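Local coordinates for copper induced nitroreductase D (Lactococcus lactis, PDB 2WQF), which binds flavin mononucleotide and acts as a copper-induced nitroreductase involved in defence against oxidative stress, at residues Arg11-Leu16 / Gly180-Pro185; Leu49-Asp54 / Thr98-Glu103; Asp54-Leu59 / Lys93-Thr98; Glu62-Glu67 / Pro155-Ala160. One frame throughout, in Å; residues are numbered along the deposited sequence.

How the interactions relate
Three of the four contacts lie around one antiparallel sheet. Interaction 2 is a buried strand pairing within it, held by regular backbone bonds with apolar side chains on both faces. Interaction 3, also buried, shares Thr98 with it and uses the same helix 53-73 and strand 97-104, but rests on the side-chain amide of Gln56. Interaction 4 takes the next part of that helix, partly buried, where apolar packing gives way to a water bridge. Interaction 1 lies on the neighbouring strand 171-182, about 18 Å from interaction 2 between centres; it is the one of the four that touches FMN. It meets interaction 3 through Leu16 and Ala95, and encloses the other three along the chain.

Interaction 1 (Arg11-Leu16 / Gly180-Pro185); sequences RTIYAL and GSIEAP. With FMN (flavin mononucleotide), chain B.
The ring of Tyr14 carries Thr12 CG2 on one face, 3.3 Å above its plane and offset toward the rim, and meets FMN at its edge, where O2 of the flavin lies in the ring plane. There Tyr14 OH donates to FMN O2 across 2.6 Å. The guanidinium of Arg11 also works edge-on: the phosphorus of FMN lies in its plane, and Arg11 NE donates to FMN O3P at 2.8 Å. Thr12 N reaches the same oxygen, FMN O3P, at 2.8 Å and almost straight (173° at the hydrogen), giving it two donors from this loop. Because Thr12 OG1 stands beside its backbone N (chi1 -70°), the hydroxyl can donate to FMN O2P at 2.7 Å.

Beyond the cofactor the loop runs alongside residues 180-185. Leu16 and Ile182 form an antiparallel non-hydrogen-bonded pair, and Glu183 N donates to Ala15 O at 2.8 Å. Water 1 links Ala15 N to Ala184 O, while Ala184 N is buried without a partner in the model. Methyl contacts complete the join: Ala15 CB rests 3.6 Å from Ala184 CB, and the side chains of Ile13 and Ile182 cross at about a right angle, CG2 to CG2.

Strand 146-151 flanks this join, with Ala148 bonded to the Ile13 backbone and Gly147 to Gly180. Trp138 of helix 121-143 donates to Arg11 O, so the FMN-binding loop is tied to both sheet and helix.

Interaction 2 (Leu49-Asp54 / Thr98-Glu103); sequences LILTGD and TILFFE
Leu51 and Leu100 turn their CG atoms the same way, anti to the carbonyl carbon and beside the backbone N (chi1 -56° and -64°), which brings Leu51 CD1 to 3.8 Å from Leu100 CD1, the two side chains crossing obliquely. Phe102 has its ring in the same rotamer class, and its edge swings toward the other strand: Leu49 CB lies near the ring plane, 3.8 Å from Phe102 CE2.

Four backbone bonds set this register. Leu49 N donates to Leu100 O at 3.0 Å, and Leu100 N returns a bond to Leu49 O at 2.8 Å. One step on, Leu51 N and Thr98 O are 2.9 Å apart, matched by Thr98 N to Leu51 O, also 2.9 Å. Between these two hydrogen-bonded pairs sits the non-hydrogen-bonded pair Ile50 and Ile99, whose CA atoms approach to 4.5 Å. The strand directions differ by 166°, close to antiparallel. Leu49, Leu51, Thr98 and Leu100 share one face, and Ile50 and Ile99 the other, with Ile50 CG1 4.2 Å from Ile99 CG2.

Ile30 of helix 23-35 packs on both isoleucines, while Trp165 touches Leu49 and Leu51. Strand 171-182 bonds along the far side of strand 97-104. Strand 46-52, through residues 49-51, pairs in parallel with a strand of the second subunit, extending the sheet across the dimer interface.

Interaction 3 (Asp54-Leu59 / Lys93-Thr98); sequences DAQDKL and KAAFGT
Hydrogen bonds from the amide of Gln56 dominate the contact. A bend at chi2 (68°) turns the amide so that its two ends serve different partners. Gln56 OE1 receives Thr98 OG1 at 2.7 Å, in the amide carbonyl plane and on a lone pair; Gln56 NE2 donates to Lys93 O at 3.1 Å. That second bond is fairly straight at the hydrogen (158°), but the donor comes from above the Lys93 carbonyl plane. A leucine in place of Gln56 would probably leave the Thr98 hydroxyl without this acceptor and the Lys93 carbonyl with one donor fewer.

Apolar packing is limited to Leu59, whose CD2 lies 3.8 Å from Thr98 CG2, the two side chains meeting at about a right angle.

Charge plays a looser part. Asp57 OD1 touches Lys93 CE at 3.7 Å, yet stays 4.8 Å from Lys93 NZ. Each charge has its salt bridge elsewhere, Asp57 with Arg18 and Lys93 with Asp61; Arg18 also donates to Lys93 O.

Helix 53-73 is thus fastened to the turn entering strand 97-104, where Phe96 and Gly97 both face Phe179 in a classic beta bulge of the nitroreductase-family sheet.

Interaction 4 (Glu62-Glu67 / Pro155-Ala160); sequences EIVAPE and PLIDEA
Ile63 CG2 touches Ala160 CB at 3.6 Å and Ile157 CB at 3.9 Å, its place fixed by a first torsion (chi1 -63°) that sets this methyl anti to the backbone N. The CD1 end of Ile63 reaches along to Ala160 O, 3.8 Å away. Beside it, Val64 CG2 meets Ile157 CG2 at 4.1 Å. Ile157 holds CG1 between its backbone N and carbonyl carbon (chi1 65°), which turns CG2 toward both Val64 and Ile63. Cutting Ile63 back to alanine removes CG2 and CD1 and is likely to open a gap beside Ala160 CB and Ile157 CB, which lose that methyl contact.

At the margin a water joins two acceptors: water 2 donates to Glu67 OE1 at 3.1 Å and to Leu156 O at 2.7 Å. Glu67 OE2 also lies 3.9 Å from Ala160 CB.

Backbone geometry positions these groups. Residues 62-64 form a wider pi-type turn, and the helix kinks at Pro66, whose N has no hydrogen to give. Opposite, a type I turn from Pro155 to Asp158 presents Leu156 and Ile157 ahead of helix 158-164. Further out, Trp165 packs on Ile63, and Leu173 of strand 171-182 packs against Ile157.

No direct hydrogen bond crosses between the segments: cohesion comes from aliphatic packing and from water-mediated polarity at the edge of the contact, where the carboxylate of Glu67 and a backbone carbonyl share one solvent molecule.

Interaction 1 (Arg11-Leu16 / Gly180-Pro185)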
loop_
_atom_site.group_PDB
_atom_site.type_symbol
_atom_site.label_atom_id
_atom_site.label_comp_id
_atom_site.label_asym_id
_atom_site.label_seq_id
_atom_site.Cartn_x
_atom_site.Cartn_y
_atom_site.Cartn_z
ATOM N N ARG A 11 7.216 -1.046 -13.027
ATOM C CA ARG A 11 8.326 -1.929 -12.709
ATOM C C ARG A 11 9.448 -1.160 -12.021
ATOM O O ARG A 11 9.533 0.068 -12.099
ATOM C CB ARG A 11 8.883 -2.594 -13.963
ATOM C CG ARG A 11 7.896 -3.514 -14.685
ATOM C CD ARG A 11 7.510 -4.743 -13.877
ATOM N NE ARG A 11 8.681 -5.517 -13.469
ATOM C CZ ARG A 11 9.358 -6.330 -14.269
ATOM N NH1 ARG A 11 8.945 -6.557 -15.514
ATOM N NH2 ARG A 11 10.408 -6.956 -13.804
ATOM N N THR A 12 10.318 -1.913 -11.360
ATOM C CA THR A 12 11.569 -1.382 -10.840
ATOM C C THR A 12 12.533 -1.138 -11.999
ATOM O O THR A 12 12.914 -2.054 -12.736
ATOM C CB THR A 12 12.181 -2.343 -9.811
ATOM O OG1 THR A 12 11.385 -2.336 -8.625
ATOM C CG2 THR A 12 13.600 -1.939 -9.453
ATOM N N ILE A 13 12.891 0.125 -12.171
ATOM C CA ILE A 13 13.859 0.543 -13.169
ATOM C C ILE A 13 15.030 1.194 -12.477
ATOM O O ILE A 13 14.886 2.241 -11.853
ATOM C CB ILE A 13 13.234 1.576 -14.148
ATOM C CG1 ILE A 13 11.953 1.038 -14.798
ATOM C CG2 ILE A 13 14.251 2.064 -15.177
ATOM C CD1 ILE A 13 12.144 -0.170 -15.690
ATOM N N TYR A 14 16.189 0.572 -12.599
ATOM C CA TYR A 14 17.400 1.089 -11.972
ATOM C C TYR A 14 18.161 2.061 -12.871
ATOM O O TYR A 14 18.850 2.950 -12.362
ATOM C CB TYR A 14 18.326 -0.061 -11.542
ATOM C CG TYR A 14 17.760 -0.831 -10.357
ATOM C CD1 TYR A 14 17.497 -0.178 -9.142
ATOM C CD2 TYR A 14 17.436 -2.182 -10.463
ATOM C CE1 TYR A 14 16.987 -0.863 -8.063
ATOM C CE2 TYR A 14 16.920 -2.889 -9.379
ATOM C CZ TYR A 14 16.686 -2.228 -8.189
ATOM O OH TYR A 14 16.181 -2.941 -7.105
ATOM N N ALA A 15 18.039 1.892 -14.192
ATOM C CA ALA A 15 18.762 2.716 -15.150
ATOM C C ALA A 15 17.889 3.896 -15.515
ATOM O O ALA A 15 17.009 3.798 -16.390
ATOM C CB ALA A 15 19.137 1.905 -16.401
ATOM N N LEU A 16 18.148 5.007 -14.838
ATOM C CA LEU A 16 17.301 6.194 -14.923
ATOM C C LEU A 16 18.105 7.405 -15.372
ATOM O O LEU A 16 19.284 7.567 -15.013
ATOM C CB LEU A 16 16.622 6.477 -13.570
ATOM C CG LEU A 16 15.608 5.440 -13.093
ATOM C CD1 LEU A 16 15.186 5.772 -11.668
ATOM C CD2 LEU A 16 14.382 5.340 -14.016
ATOM N N GLY A 180 12.891 8.809 -12.982
ATOM C CA GLY A 180 13.450 9.493 -14.136
ATOM C C GLY A 180 13.102 8.822 -15.435
ATOM O O GLY A 180 12.219 7.976 -15.493
ATOM N N SER A 181 13.783 9.220 -16.497
ATOM C CA SER A 181 13.568 8.586 -17.775
ATOM C C SER A 181 14.134 7.171 -17.770
ATOM O O SER A 181 15.152 6.903 -17.143
ATOM C CB SER A 181 14.200 9.404 -18.882
ATOM O OG SER A 181 15.574 9.669 -18.629
ATOM N N ILE A 182 13.446 6.271 -18.470
ATOM C CA ILE A 182 13.878 4.881 -18.537
ATOM C C ILE A 182 15.019 4.730 -19.532
ATOM O O ILE A 182 14.864 5.029 -20.704
ATOM C CB ILE A 182 12.714 3.977 -18.954
ATOM C CG1 ILE A 182 11.583 4.097 -17.931
ATOM C CG2 ILE A 182 13.185 2.524 -19.104
ATOM C CD1 ILE A 182 10.305 3.298 -18.273
ATOM N N GLU A 183 16.160 4.243 -19.052
ATOM C CA GLU A 183 17.355 4.118 -19.897
ATOM C C GLU A 183 17.736 2.671 -20.176
ATOM O O GLU A 183 18.592 2.400 -21.016
ATOM C CB GLU A 183 18.528 4.879 -19.264
ATOM C CG GLU A 183 18.205 6.366 -19.026
ATOM C CD GLU A 183 17.878 7.131 -20.300
ATOM O OE1 GLU A 183 18.405 6.771 -21.380
ATOM O OE2 GLU A 183 17.129 8.133 -20.214
ATOM N N ALA A 184 17.101 1.746 -19.474
ATOM C CA ALA A 184 17.210 0.320 -19.777
ATOM C C ALA A 184 15.966 -0.362 -19.215
ATOM O O ALA A 184 15.426 0.076 -18.218
ATOM C CB ALA A 184 18.476 -0.303 -19.169
ATOM N N PRO A 185 15.544 -1.460 -19.837
ATOM C CA PRO A 185 14.328 -2.164 -19.448
ATOM C C PRO A 185 14.451 -2.824 -18.080
ATOM O O PRO A 185 15.546 -3.122 -17.616
ATOM C CB PRO A 185 14.166 -3.231 -20.540
ATOM C CG PRO A 185 15.100 -2.882 -21.606
ATOM C CD PRO A 185 16.195 -2.076 -21.001
HETATM N N1 FMN B . 13.943 -2.320 -4.241
HETATM C C2 FMN B . 15.282 -1.777 -3.976
HETATM O O2 FMN B . 16.093 -1.704 -4.871
HETATM N N3 FMN B . 15.619 -1.417 -2.630
HETATM C C4 FMN B . 14.728 -1.521 -1.578
HETATM O O4 FMN B . 15.041 -1.111 -0.495
HETATM C C4A FMN B . 13.399 -2.084 -1.839
HETATM N N5 FMN B . 12.512 -2.264 -0.918
HETATM C C5A FMN B . 11.085 -2.473 -1.325
HETATM C C6 FMN B . 10.014 -2.308 -0.289
HETATM C C7 FMN B . 8.727 -2.413 -0.597
HETATM C C7M FMN B . 7.692 -2.269 0.497
HETATM C C8 FMN B . 8.348 -2.679 -2.038
HETATM C C8M FMN B . 6.881 -2.731 -2.428
HETATM C C9 FMN B . 9.288 -2.858 -2.973
HETATM C C9A FMN B . 10.748 -2.742 -2.613
HETATM N N10 FMN B . 11.797 -2.938 -3.564
HETATM C C10 FMN B . 13.071 -2.463 -3.250
HETATM C "C1'" FMN B . 11.508 -3.302 -4.944
HETATM C "C2'" FMN B . 11.057 -4.757 -5.038
HETATM O "O2'" FMN B . 12.172 -5.595 -4.876
HETATM C "C3'" FMN B . 10.369 -4.943 -6.392
HETATM O "O3'" FMN B . 9.188 -4.167 -6.318
HETATM C "C4'" FMN B . 9.994 -6.418 -6.621
HETATM O "O4'" FMN B . 11.167 -7.194 -6.814
HETATM C "C5'" FMN B . 9.063 -6.598 -7.818
HETATM O "O5'" FMN B . 9.697 -6.065 -8.973
HETATM P P FMN B . 8.985 -4.854 -9.804
HETATM O O1P FMN B . 7.606 -5.245 -10.152
HETATM O O2P FMN B . 9.000 -3.569 -8.891
HETATM O O3P FMN B . 9.900 -4.648 -11.087
HETATM O O HOH W 1 16.725 -0.468 -15.710
#

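Interaction 2 (Leu49-Asp54 / Thr98-Glu103)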
loop_
_atom_site.group_PDB
_atom_site.type_symbol
_atom_site.label_atom_id
_atom_site.label_comp_id
_atom_site.label_asym_id
_atom_site.label_seq_id
_atom_site.Cartn_x
_atom_site.Cartn_y
_atom_site.Cartn_z
ATOM N N LEU A 49 8.518 14.894 0.319
ATOM C CA LEU A 49 9.524 15.833 -0.125
ATOM C C LEU A 49 9.979 15.388 -1.514
ATOM O O LEU A 49 10.491 14.280 -1.682
ATOM C CB LEU A 49 10.698 15.840 0.850
ATOM C CG LEU A 49 11.897 16.690 0.445
ATOM C CD1 LEU A 49 11.518 18.166 0.351
ATOM C CD2 LEU A 49 13.024 16.464 1.458
ATOM N N ILE A 50 9.749 16.240 -2.513
ATOM C CA ILE A 50 10.043 15.930 -3.910
ATOM C C ILE A 50 11.249 16.747 -4.339
ATOM O O ILE A 50 11.182 17.974 -4.357
ATOM C CB ILE A 50 8.852 16.253 -4.816
ATOM C CG1 ILE A 50 7.614 15.466 -4.373
ATOM C CG2 ILE A 50 9.172 15.986 -6.282
ATOM C CD1 ILE A 50 6.284 16.002 -4.955
ATOM N N LEU A 51 12.349 16.061 -4.637
ATOM C CA LEU A 51 13.603 16.715 -4.977
ATOM C C LEU A 51 13.967 16.488 -6.437
ATOM O O LEU A 51 13.953 15.349 -6.918
ATOM C CB LEU A 51 14.735 16.135 -4.116
ATOM C CG LEU A 51 14.522 16.208 -2.599
ATOM C CD1 LEU A 51 15.746 15.629 -1.933
ATOM C CD2 LEU A 51 14.229 17.628 -2.109
ATOM N N THR A 52 14.340 17.564 -7.119
ATOM C CA THR A 52 14.850 17.496 -8.482
ATOM C C THR A 52 16.060 18.419 -8.587
ATOM O O THR A 52 16.394 19.135 -7.641
ATOM C CB THR A 52 13.783 17.855 -9.541
ATOM O OG1 THR A 52 13.426 19.232 -9.436
ATOM C CG2 THR A 52 12.547 16.976 -9.384
ATOM N N GLY A 53 16.745 18.378 -9.726
ATOM C CA GLY A 53 17.823 19.324 -9.981
ATOM C C GLY A 53 18.911 19.302 -8.931
ATOM O O GLY A 53 19.404 18.236 -8.539
ATOM N N ASP A 54 19.297 20.486 -8.478
ATOM C CA ASP A 54 20.362 20.625 -7.488
ATOM C C ASP A 54 20.060 19.874 -6.200
ATOM O O ASP A 54 20.959 19.348 -5.574
ATOM C CB ASP A 54 20.600 22.095 -7.136
ATOM C CG ASP A 54 21.304 22.863 -8.227
ATOM O OD1 ASP A 54 21.572 22.298 -9.298
ATOM O OD2 ASP A 54 21.587 24.052 -8.000
ATOM N N THR A 98 14.042 12.432 -6.664
ATOM C CA THR A 98 13.768 11.483 -5.579
ATOM C C THR A 98 12.550 12.004 -4.816
ATOM O O THR A 98 12.488 13.173 -4.429
ATOM C CB THR A 98 14.961 11.275 -4.613
ATOM O OG1 THR A 98 16.110 10.865 -5.358
ATOM C CG2 THR A 98 14.672 10.205 -3.608
ATOM N N ILE A 99 11.578 11.128 -4.598
ATOM C CA ILE A 99 10.418 11.444 -3.782
ATOM C C ILE A 99 10.576 10.741 -2.441
ATOM O O ILE A 99 10.576 9.510 -2.379
ATOM C CB ILE A 99 9.123 11.002 -4.456
ATOM C CG1 ILE A 99 9.002 11.599 -5.865
ATOM C CG2 ILE A 99 7.895 11.329 -3.577
ATOM C CD1 ILE A 99 8.073 10.805 -6.791
ATOM N N LEU A 100 10.745 11.520 -1.378
ATOM C CA LEU A 100 10.878 10.974 -0.026
ATOM C C LEU A 100 9.518 10.963 0.641
ATOM O O LEU A 100 8.840 11.980 0.733
ATOM C CB LEU A 100 11.886 11.767 0.799
ATOM C CG LEU A 100 13.333 11.707 0.252
ATOM C CD1 LEU A 100 13.578 12.765 -0.797
ATOM C CD2 LEU A 100 14.337 11.866 1.390
ATOM N N PHE A 101 9.099 9.757 1.012
ATOM C CA PHE A 101 7.827 9.500 1.661
ATOM C C PHE A 101 7.988 9.416 3.151
ATOM O O PHE A 101 8.806 8.650 3.628
ATOM C CB PHE A 101 7.248 8.183 1.144
ATOM C CG PHE A 101 6.746 8.258 -0.282
ATOM C CD1 PHE A 101 5.439 8.640 -0.570
ATOM C CD2 PHE A 101 7.601 7.964 -1.336
ATOM C CE1 PHE A 101 4.998 8.683 -1.871
ATOM C CE2 PHE A 101 7.162 7.985 -2.629
ATOM C CZ PHE A 101 5.866 8.359 -2.910
ATOM N N PHE A 102 7.171 10.189 3.874
ATOM C CA PHE A 102 7.178 10.219 5.326
ATOM C C PHE A 102 5.757 9.938 5.826
ATOM O O PHE A 102 4.778 10.112 5.096
ATOM C CB PHE A 102 7.597 11.591 5.886
ATOM C CG PHE A 102 8.893 12.144 5.349
ATOM C CD1 PHE A 102 10.015 12.230 6.161
ATOM C CD2 PHE A 102 8.962 12.658 4.069
ATOM C CE1 PHE A 102 11.222 12.785 5.673
ATOM C CE2 PHE A 102 10.144 13.187 3.573
ATOM C CZ PHE A 102 11.266 13.282 4.378
ATOM N N GLU A 103 5.651 9.527 7.087
ATOM C CA GLU A 103 4.368 9.416 7.771
ATOM C C GLU A 103 4.400 10.378 8.952
ATOM O O GLU A 103 5.358 10.374 9.750
ATOM C CB GLU A 103 4.127 7.987 8.257
ATOM C CG GLU A 103 3.778 7.029 7.116
ATOM C CD GLU A 103 2.409 7.357 6.506
ATOM O OE1 GLU A 103 1.441 7.494 7.291
ATOM O OE2 GLU A 103 2.303 7.498 5.250
#

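Interaction 3 (Asp54-Leu59 / Lys93-Thr98)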
loop_
_atom_site.group_PDB
_atom_site.type_symbol
_atom_site.label_atom_id
_atom_site.label_comp_id
_atom_site.label_asym_id
_atom_site.label_seq_id
_atom_site.Cartn_x
_atom_site.Cartn_y
_atom_site.Cartn_z
ATOM N N ASP A 54 19.297 20.486 -8.478
ATOM C CA ASP A 54 20.362 20.625 -7.488
ATOM C C ASP A 54 20.060 19.874 -6.200
ATOM O O ASP A 54 20.959 19.348 -5.574
ATOM C CB ASP A 54 20.600 22.095 -7.136
ATOM C CG ASP A 54 21.304 22.863 -8.227
ATOM O OD1 ASP A 54 21.572 22.298 -9.298
ATOM O OD2 ASP A 54 21.587 24.052 -8.000
ATOM N N ALA A 55 18.783 19.823 -5.804
ATOM C CA ALA A 55 18.403 19.137 -4.577
ATOM C C ALA A 55 18.597 17.627 -4.723
ATOM O O ALA A 55 18.992 16.940 -3.777
ATOM C CB ALA A 55 16.946 19.475 -4.203
ATOM N N GLN A 56 18.326 17.116 -5.918
ATOM C CA GLN A 56 18.534 15.707 -6.222
ATOM C C GLN A 56 20.045 15.374 -6.120
ATOM O O GLN A 56 20.443 14.385 -5.507
ATOM C CB GLN A 56 17.989 15.426 -7.621
ATOM C CG GLN A 56 18.511 14.177 -8.330
ATOM C CD GLN A 56 18.066 12.880 -7.697
ATOM O OE1 GLN A 56 17.300 12.872 -6.727
ATOM N NE2 GLN A 56 18.545 11.764 -8.253
ATOM N N ASP A 57 20.880 16.216 -6.711
ATOM C CA ASP A 57 22.329 16.024 -6.607
ATOM C C ASP A 57 22.790 16.079 -5.139
ATOM O O ASP A 57 23.617 15.283 -4.712
ATOM C CB ASP A 57 23.060 17.122 -7.371
ATOM C CG ASP A 57 22.920 17.006 -8.859
ATOM O OD1 ASP A 57 22.541 15.923 -9.336
ATOM O OD2 ASP A 57 23.229 18.010 -9.550
ATOM N N LYS A 58 22.250 17.030 -4.373
ATOM C CA LYS A 58 22.656 17.230 -2.980
ATOM C C LYS A 58 22.294 16.039 -2.106
ATOM O O LYS A 58 23.078 15.620 -1.256
ATOM C CB LYS A 58 22.025 18.510 -2.414
ATOM C CG LYS A 58 22.366 18.805 -0.971
ATOM C CD LYS A 58 22.155 20.288 -0.661
ATOM C CE LYS A 58 22.984 20.752 0.534
ATOM N NZ LYS A 58 22.936 22.241 0.722
ATOM N N LEU A 59 21.098 15.502 -2.289
ATOM C CA LEU A 59 20.662 14.356 -1.496
ATOM C C LEU A 59 21.677 13.230 -1.616
ATOM O O LEU A 59 22.140 12.686 -0.611
ATOM C CB LEU A 59 19.297 13.843 -1.952
ATOM C CG LEU A 59 18.867 12.529 -1.282
ATOM C CD1 LEU A 59 18.673 12.722 0.213
ATOM C CD2 LEU A 59 17.599 12.021 -1.906
ATOM N N LYS A 93 21.752 9.003 -8.167
ATOM C CA LYS A 93 21.976 10.428 -8.457
ATOM C C LYS A 93 21.623 10.798 -9.897
ATOM O O LYS A 93 21.043 11.856 -10.137
ATOM C CB LYS A 93 23.432 10.830 -8.169
ATOM C CG LYS A 93 23.682 12.313 -8.383
ATOM C CD LYS A 93 25.124 12.727 -8.085
ATOM C CE LYS A 93 25.564 13.796 -9.060
ATOM N NZ LYS A 93 26.993 14.153 -8.926
ATOM N N ALA A 94 21.994 9.932 -10.845
ATOM C CA ALA A 94 21.772 10.180 -12.258
ATOM C C ALA A 94 20.297 10.340 -12.643
ATOM O O ALA A 94 19.990 10.863 -13.719
ATOM C CB ALA A 94 22.412 9.066 -13.077
ATOM N N ALA A 95 19.389 9.893 -11.775
ATOM C CA ALA A 95 17.954 10.021 -12.010
ATOM C C ALA A 95 17.525 11.493 -11.997
ATOM O O ALA A 95 18.266 12.367 -11.561
ATOM C CB ALA A 95 17.188 9.233 -10.951
ATOM N N PHE A 96 16.309 11.755 -12.445
ATOM C CA PHE A 96 15.771 13.125 -12.459
ATOM C C PHE A 96 15.457 13.642 -11.059
ATOM O O PHE A 96 15.631 14.816 -10.760
ATOM C CB PHE A 96 14.497 13.177 -13.309
ATOM C CG PHE A 96 13.943 14.555 -13.485
ATOM C CD1 PHE A 96 14.489 15.423 -14.407
ATOM C CD2 PHE A 96 12.829 14.962 -12.772
ATOM C CE1 PHE A 96 13.983 16.689 -14.596
ATOM C CE2 PHE A 96 12.323 16.226 -12.949
ATOM C CZ PHE A 96 12.896 17.084 -13.868
ATOM N N GLY A 97 14.965 12.763 -10.193
ATOM C CA GLY A 97 14.573 13.196 -8.866
ATOM C C GLY A 97 14.371 12.057 -7.898
ATOM O O GLY A 97 14.469 10.875 -8.265
ATOM N N THR A 98 14.042 12.432 -6.664
ATOM C CA THR A 98 13.768 11.483 -5.579
ATOM C C THR A 98 12.550 12.004 -4.816
ATOM O O THR A 98 12.488 13.173 -4.429
ATOM C CB THR A 98 14.961 11.275 -4.613
ATOM O OG1 THR A 98 16.110 10.865 -5.358
ATOM C CG2 THR A 98 14.672 10.205 -3.608
#

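Interaction 4 (Glu62-Glu67 / Pro155-Ala160)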
loop_
_atom_site.group_PDB
_atom_site.type_symbol
_atom_site.label_atom_id
_atom_site.label_comp_id
_atom_site.label_asym_id
_atom_site.label_seq_id
_atom_site.Cartn_x
_atom_site.Cartn_y
_atom_site.Cartn_z
ATOM N N GLU A 62 25.771 14.624 -0.975
ATOM C CA GLU A 62 26.105 15.317 0.254
ATOM C C GLU A 62 25.449 14.709 1.475
ATOM O O GLU A 62 25.866 14.982 2.602
ATOM C CB GLU A 62 25.724 16.793 0.135
ATOM C CG GLU A 62 26.460 17.516 -0.987
ATOM C CD GLU A 62 26.327 19.021 -0.899
ATOM O OE1 GLU A 62 26.335 19.548 0.235
ATOM O OE2 GLU A 62 26.225 19.675 -1.955
ATOM N N ILE A 63 24.442 13.867 1.263
ATOM C CA ILE A 63 23.786 13.193 2.383
ATOM C C ILE A 63 23.918 11.680 2.330
ATOM O O ILE A 63 24.494 11.081 3.233
ATOM C CB ILE A 63 22.292 13.621 2.513
ATOM C CG1 ILE A 63 22.218 15.114 2.818
ATOM C CG2 ILE A 63 21.567 12.814 3.582
ATOM C CD1 ILE A 63 20.797 15.695 2.872
ATOM N N VAL A 64 23.419 11.026 1.292
ATOM C CA VAL A 64 23.402 9.565 1.324
ATOM C C VAL A 64 24.816 8.977 1.313
ATOM O O VAL A 64 25.140 8.118 2.126
ATOM C CB VAL A 64 22.572 8.965 0.190
ATOM C CG1 VAL A 64 22.575 7.455 0.305
ATOM C CG2 VAL A 64 21.144 9.487 0.223
ATOM N N ALA A 65 25.656 9.435 0.392
ATOM C CA ALA A 65 27.013 8.900 0.273
ATOM C C ALA A 65 27.819 9.039 1.578
ATOM O O ALA A 65 28.354 8.047 2.086
ATOM C CB ALA A 65 27.751 9.560 -0.904
ATOM N N PRO A 66 27.899 10.261 2.136
ATOM C CA PRO A 66 28.651 10.388 3.393
ATOM C C PRO A 66 28.050 9.599 4.566
ATOM O O PRO A 66 28.809 9.033 5.347
ATOM C CB PRO A 66 28.612 11.893 3.681
ATOM C CG PRO A 66 28.314 12.534 2.363
ATOM C CD PRO A 66 27.466 11.570 1.624
ATOM N N GLU A 67 26.726 9.565 4.694
ATOM C CA GLU A 67 26.091 8.835 5.793
ATOM C C GLU A 67 26.342 7.335 5.670
ATOM O O GLU A 67 26.567 6.650 6.676
ATOM C CB GLU A 67 24.583 9.109 5.831
ATOM C CG GLU A 67 24.210 10.538 6.239
ATOM C CD GLU A 67 24.308 10.766 7.730
ATOM O OE1 GLU A 67 24.707 9.825 8.449
ATOM O OE2 GLU A 67 23.976 11.880 8.186
ATOM N N PRO A 155 16.787 4.560 8.541
ATOM C CA PRO A 155 16.802 5.865 9.216
ATOM C C PRO A 155 18.125 6.614 9.109
ATOM O O PRO A 155 18.253 7.650 9.727
ATOM C CB PRO A 155 16.591 5.501 10.693
ATOM C CG PRO A 155 16.713 4.027 10.801
ATOM C CD PRO A 155 17.125 3.472 9.480
ATOM N N LEU A 156 19.078 6.101 8.341
ATOM C CA LEU A 156 20.430 6.655 8.299
ATOM C C LEU A 156 20.448 8.128 7.908
ATOM O O LEU A 156 21.196 8.924 8.485
ATOM C CB LEU A 156 21.288 5.844 7.324
ATOM C CG LEU A 156 21.997 4.602 7.863
ATOM C CD1 LEU A 156 21.027 3.660 8.572
ATOM C CD2 LEU A 156 22.713 3.893 6.719
ATOM N N ILE A 157 19.622 8.492 6.923
ATOM C CA ILE A 157 19.645 9.842 6.356
ATOM C C ILE A 157 18.605 10.778 6.939
ATOM O O ILE A 157 18.548 11.939 6.552
ATOM C CB ILE A 157 19.465 9.813 4.829
ATOM C CG1 ILE A 157 18.080 9.288 4.454
ATOM C CG2 ILE A 157 20.553 8.937 4.195
ATOM C CD1 ILE A 157 17.802 9.390 2.970
ATOM N N ASP A 158 17.802 10.284 7.880
ATOM C CA ASP A 158 16.637 11.033 8.366
ATOM C C ASP A 158 16.983 12.428 8.904
ATOM O O ASP A 158 16.333 13.413 8.547
ATOM C CB ASP A 158 15.933 10.269 9.499
ATOM C CG ASP A 158 15.273 8.997 9.044
ATOM O OD1 ASP A 158 15.612 8.478 7.967
ATOM O OD2 ASP A 158 14.392 8.514 9.792
ATOM N N GLU A 159 17.954 12.488 9.813
ATOM C CA GLU A 159 18.363 13.748 10.443
ATOM C C GLU A 159 18.846 14.772 9.417
ATOM O O GLU A 159 18.473 15.942 9.473
ATOM C CB GLU A 159 19.484 13.501 11.473
ATOM N N ALA A 160 19.694 14.334 8.485
ATOM C CA ALA A 160 20.322 15.248 7.537
ATOM C C ALA A 160 19.284 15.793 6.562
ATOM O O ALA A 160 19.332 16.952 6.144
ATOM C CB ALA A 160 21.447 14.536 6.788
HETATM O O HOH W 2 22.816 8.568 10.561
#